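Local coordinates for uncharacterized protein (Parabacteroides merdae ATCC 43184, PDB 5BMT) that is of unknown function but has an immunoglobulin-like fold and a region assigned to a lipoprotein OB-domain family, at residues A[187-192]-A[230-235]; A[210-215]-A[221-226]. One frame throughout, in Å; residues are numbered along the deposited sequence.

Contact 1 (A[187-192]-A[230-235]); sequences TLYSML and SQFSIE. With SO4 (sulfate ion), chain D.
The ring of Y189 meets that of F232 at the tight heart of this contact, Y189 CD1 lying 3.5 Å from F232 CE1. The planes are 30° from parallel, but the rings are slid so far apart, with 5.7 Å between centroids, that they barely overlap; this is carbon-to-carbon packing at the rims rather than a full stack. Y189 gets there because its CG is anti to the backbone N (chi1 177°), which carries the ring off the flank of the helix toward F232 and I234. Farther along the same ring, CE1 rests 3.9 Å from I234 CG2, while the carbonyl O of S233 sits at the ring edge, near its plane.

The arrangement is helix-on-sheet packing: helix 186-198 lies against the end of strand 221-233, and L111 of strand 106-113 touches both aromatic side chains. Toward the end of the tyrosine the packing gives way to water. One water donates to Y189 OH at 3.0 Å and also to the carbonyl oxygens of S233 and E235, while E236 makes a direct hydrogen bond to the hydroxyl. Just there the chain leaves the strand through an ST turn, E235 N donating to S233 OG at 3.2 Å. Without this ring, as with an alanine here, F232 and I234 would probably lose their aromatic neighbour and E236 its hydroxyl partner. K118 makes a cation-pi contact with the Y189 ring. On the outer side of the helix a sulfate, probably from the crystallisation liquor, has O2 at the tyrosine's edge, 3.8 Å from Y189 CE2. S190 OG may also reach this ion, though the serine has two conformers and G186 O competes for its proton.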
# COMPACT_ATOMS: atom_id res chain seq x y z
N THR A 187 2.61 -12.93 2.48
CA THR A 187 3.71 -13.86 2.19
C THR A 187 5.03 -13.11 2.05
O THR A 187 6.07 -13.67 2.42
CB THR A 187 3.41 -14.74 0.99
OG1 THR A 187 3.25 -13.89 -0.14
CG2 THR A 187 2.14 -15.60 1.22
N LEU A 188 4.99 -11.84 1.58
CA LEU A 188 6.23 -11.06 1.52
C LEU A 188 6.77 -10.86 2.91
O LEU A 188 7.97 -11.04 3.15
CB LEU A 188 5.96 -9.70 0.86
CG LEU A 188 7.21 -8.83 0.71
CD1 LEU A 188 8.14 -9.38 -0.33
CD2 LEU A 188 6.88 -7.42 0.39
N TYR A 189 5.89 -10.50 3.86
CA TYR A 189 6.35 -10.30 5.23
C TYR A 189 7.00 -11.56 5.79
O TYR A 189 8.09 -11.46 6.35
CB TYR A 189 5.14 -9.91 6.11
CG TYR A 189 5.52 -9.76 7.57
CD1 TYR A 189 5.95 -8.53 8.07
CD2 TYR A 189 5.44 -10.84 8.45
CE1 TYR A 189 6.31 -8.38 9.41
CE2 TYR A 189 5.78 -10.69 9.79
CZ TYR A 189 6.20 -9.46 10.27
OH TYR A 189 6.57 -9.34 11.59
N SER A 190 6.33 -12.72 5.66
CA SER A 190 6.86 -13.97 6.22
C SER A 190 8.20 -14.31 5.59
O SER A 190 9.12 -14.71 6.32
CB SER A 190 5.88 -15.11 6.02
OG SER A 190 4.67 -14.82 6.70
N MSE A 191 8.33 -14.12 4.26
CA MSE A 191 9.57 -14.46 3.60
C MSE A 191 10.70 -13.52 4.02
O MSE A 191 11.79 -14.03 4.36
CB MSE A 191 9.39 -14.44 2.08
CG MSE A 191 10.63 -14.90 1.33
SE MSE A 191 10.36 -14.76 -0.57
CE MSE A 191 10.32 -12.91 -0.68
N LEU A 192 10.48 -12.21 3.98
CA LEU A 192 11.55 -11.27 4.34
C LEU A 192 11.85 -11.30 5.83
O LEU A 192 13.02 -11.11 6.20
CB LEU A 192 11.27 -9.85 3.86
CG LEU A 192 11.09 -9.74 2.32
CD1 LEU A 192 10.85 -8.29 1.90
CD2 LEU A 192 12.29 -10.29 1.58
N SER A 230 11.28 2.21 2.08
CA SER A 230 10.21 1.99 3.05
C SER A 230 10.66 0.92 4.01
O SER A 230 11.43 0.04 3.62
CB SER A 230 8.93 1.57 2.34
OG SER A 230 8.61 2.40 1.25
N GLN A 231 10.27 1.01 5.27
CA GLN A 231 10.75 0.02 6.25
C GLN A 231 9.64 -0.45 7.13
O GLN A 231 8.68 0.28 7.38
CB GLN A 231 11.84 0.64 7.14
CG GLN A 231 13.09 1.02 6.35
CD GLN A 231 14.15 1.68 7.20
OE1 GLN A 231 13.86 2.51 8.07
NE2 GLN A 231 15.39 1.33 6.92
N PHE A 232 9.79 -1.68 7.63
CA PHE A 232 8.84 -2.20 8.60
C PHE A 232 9.56 -3.07 9.60
O PHE A 232 10.60 -3.66 9.31
CB PHE A 232 7.65 -2.93 7.97
CG PHE A 232 7.99 -4.08 7.05
CD1 PHE A 232 8.14 -5.37 7.56
CD2 PHE A 232 8.11 -3.89 5.68
CE1 PHE A 232 8.41 -6.44 6.71
CE2 PHE A 232 8.39 -4.96 4.84
CZ PHE A 232 8.52 -6.23 5.35
N SER A 233 9.00 -3.15 10.80
CA SER A 233 9.59 -3.97 11.85
C SER A 233 9.20 -5.43 11.66
O SER A 233 8.06 -5.72 11.26
CB SER A 233 9.10 -3.48 13.22
OG SER A 233 9.57 -4.33 14.26
N ILE A 234 10.12 -6.34 12.01
CA ILE A 234 9.84 -7.79 11.98
C ILE A 234 9.92 -8.37 13.40
O ILE A 234 9.97 -9.59 13.58
CB ILE A 234 10.69 -8.57 10.95
CG1 ILE A 234 12.20 -8.27 11.13
CG2 ILE A 234 10.20 -8.22 9.52
CD1 ILE A 234 13.13 -9.22 10.42
N GLU A 235 9.90 -7.48 14.42
CA GLU A 235 9.83 -7.88 15.83
C GLU A 235 8.36 -8.08 16.17
O GLU A 235 7.49 -7.34 15.68
CB GLU A 235 10.47 -6.84 16.74
CG GLU A 235 11.95 -6.61 16.52
CD GLU A 235 12.57 -5.69 17.56
OE1 GLU A 235 12.41 -4.46 17.42
OE2 GLU A 235 13.19 -6.20 18.51
S SO4 D . 4.67 -14.81 10.16
O1 SO4 D . 3.69 -14.16 9.29
O2 SO4 D . 4.81 -14.03 11.39
O3 SO4 D . 4.19 -16.16 10.48
O4 SO4 D . 5.96 -14.90 9.49
O HOH W 1 5.96 -6.77 13.07

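Contact 2 (A[210-215]-A[221-226]); sequences YPLTFN and IATWGY
Y210 and G225 pair through two backbone hydrogen bonds, G225 N to Y210 O at 2.8 Å and Y210 N to G225 O at 2.9 Å. Beyond them the antiparallel ladder is disturbed by two classic beta bulges in succession. In the first, L212 N and T213 N both donate to T223 O, approaching from the same face of its carbonyl plane; the T213 N bond is the longer and comes from above that plane. In the second, A222 and T223 both face T213, whose O takes a 2.8 Å bond from A222 N and a weak one from T223 N. The two shifts run in opposite senses, and between them T213 OG1 and T223 OG1 share a hydrogen bond of 2.7 Å.

On the threonine face, Y210 has chi1 near 55°, which folds its ring over G225: the glycine CA lies 3.9 Å from the ring centroid in a CH-pi contact. A water joins Y210 OH to Y226 O.

Away from the threonines the packing is mostly apolar. P211 CB packs 3.7 Å from I221 CD1, and P211 CG meets W224 CZ3. Separately, F214 CE1 reaches I221 CD1 at 3.5 Å. R162 of strand 153-167 touches P211, I221 and W224, and K209 forms a cation-pi pair with the indole. Together the segments form the end of the hairpin of strands 203-214 and 221-233, next to strand 153-167, with the short strand 101-102 against P211 and I221.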
# COMPACT_ATOMS: atom_id res chain seq x y z
N TYR A 210 10.04 1.23 -10.96
CA TYR A 210 8.98 1.36 -11.93
C TYR A 210 9.54 1.89 -13.25
O TYR A 210 10.57 2.56 -13.25
CB TYR A 210 7.88 2.33 -11.40
CG TYR A 210 8.41 3.70 -11.01
CD1 TYR A 210 8.53 4.72 -11.95
CD2 TYR A 210 8.79 3.97 -9.70
CE1 TYR A 210 9.02 5.98 -11.59
CE2 TYR A 210 9.28 5.23 -9.32
CZ TYR A 210 9.39 6.23 -10.28
OH TYR A 210 9.86 7.48 -9.94
N PRO A 211 8.86 1.65 -14.38
CA PRO A 211 9.39 2.15 -15.67
C PRO A 211 9.29 3.67 -15.76
O PRO A 211 8.22 4.25 -15.57
CB PRO A 211 8.49 1.48 -16.71
CG PRO A 211 7.87 0.32 -16.02
CD PRO A 211 7.69 0.79 -14.57
N LEU A 212 10.40 4.31 -16.15
CA LEU A 212 10.48 5.76 -16.26
C LEU A 212 10.47 6.19 -17.73
O LEU A 212 9.86 7.21 -18.07
CB LEU A 212 11.77 6.21 -15.59
CG LEU A 212 11.96 7.67 -15.30
CD1 LEU A 212 10.84 8.20 -14.30
CD2 LEU A 212 13.33 7.89 -14.65
N THR A 213 11.19 5.46 -18.60
CA THR A 213 11.18 5.78 -20.03
C THR A 213 11.16 4.50 -20.85
O THR A 213 11.64 3.47 -20.38
CB THR A 213 12.40 6.62 -20.48
OG1 THR A 213 13.61 5.86 -20.36
CG2 THR A 213 12.51 7.98 -19.77
N PHE A 214 10.64 4.59 -22.06
CA PHE A 214 10.72 3.49 -23.02
C PHE A 214 11.91 3.70 -23.96
O PHE A 214 12.45 4.82 -24.05
CB PHE A 214 9.45 3.43 -23.91
CG PHE A 214 8.17 3.01 -23.25
CD1 PHE A 214 8.03 1.74 -22.68
CD2 PHE A 214 7.05 3.83 -23.29
CE1 PHE A 214 6.83 1.34 -22.10
CE2 PHE A 214 5.83 3.41 -22.77
CZ PHE A 214 5.73 2.18 -22.15
N ASN A 215 12.26 2.66 -24.71
CA ASN A 215 13.24 2.82 -25.79
C ASN A 215 12.51 3.57 -26.95
O ASN A 215 11.32 3.90 -26.83
CB ASN A 215 13.81 1.47 -26.21
CG ASN A 215 12.81 0.49 -26.79
OD1 ASN A 215 11.59 0.71 -26.75
ND2 ASN A 215 13.31 -0.61 -27.33
N ILE A 221 11.55 -1.28 -21.78
CA ILE A 221 11.77 -0.24 -20.79
C ILE A 221 13.23 0.15 -20.89
O ILE A 221 14.11 -0.72 -20.79
CB ILE A 221 11.42 -0.73 -19.36
CG1 ILE A 221 9.99 -1.32 -19.28
CG2 ILE A 221 11.66 0.39 -18.33
CD1 ILE A 221 8.86 -0.47 -19.84
N ALA A 222 13.52 1.46 -21.07
CA ALA A 222 14.90 1.94 -21.18
C ALA A 222 15.47 2.33 -19.82
O ALA A 222 16.65 2.05 -19.55
CB ALA A 222 14.96 3.12 -22.13
N THR A 223 14.71 3.08 -19.00
CA THR A 223 15.20 3.49 -17.69
C THR A 223 14.12 3.26 -16.63
O THR A 223 12.93 3.22 -16.94
CB THR A 223 15.68 4.95 -17.64
OG1 THR A 223 14.54 5.82 -17.79
CG2 THR A 223 16.76 5.27 -18.67
N TRP A 224 14.57 3.16 -15.39
CA TRP A 224 13.69 2.90 -14.25
C TRP A 224 13.83 3.97 -13.20
O TRP A 224 14.93 4.54 -13.02
CB TRP A 224 14.09 1.55 -13.61
CG TRP A 224 14.03 0.39 -14.56
CD1 TRP A 224 14.98 0.01 -15.47
CD2 TRP A 224 12.92 -0.49 -14.74
NE1 TRP A 224 14.55 -1.10 -16.15
CE2 TRP A 224 13.29 -1.44 -15.72
CE3 TRP A 224 11.66 -0.62 -14.11
CZ2 TRP A 224 12.44 -2.46 -16.12
CZ3 TRP A 224 10.81 -1.63 -14.52
CH2 TRP A 224 11.20 -2.54 -15.51
N GLY A 225 12.73 4.20 -12.50
CA GLY A 225 12.69 5.09 -11.35
C GLY A 225 12.57 4.24 -10.11
O GLY A 225 12.19 3.06 -10.19
N TYR A 226 12.86 4.82 -8.93
CA TYR A 226 12.80 4.09 -7.67
C TYR A 226 12.14 4.94 -6.63
O TYR A 226 12.44 6.15 -6.52
CB TYR A 226 14.23 3.70 -7.19
CG TYR A 226 14.97 2.82 -8.17
CD1 TYR A 226 15.66 3.36 -9.25
CD2 TYR A 226 14.96 1.43 -8.03
CE1 TYR A 226 16.30 2.55 -10.20
CE2 TYR A 226 15.64 0.61 -8.94
CZ TYR A 226 16.29 1.17 -10.03
OH TYR A 226 16.93 0.37 -10.94
O HOH W 2 10.56 7.94 -7.30

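Overall arrangement
Strand 221-233 runs through both contacts, whose centres lie about 27 Å apart. Contact 2 takes its beginning, where the chain has just turned back from strand 203-214; contact 1 takes its end, where helix 186-198 packs on the same sheet. Along the chain, contact 2 is nested inside the loop closed by contact 1. Contact 1 is the buried one, nearer the centre of the chain, and relies on aromatic and aliphatic side chains, with a water-mediated link at its margin. Contact 2 is farther out and partly exposed; backbone hydrogen bonds define it, its bulges alter the strand register, and side-chain packing is added on both faces.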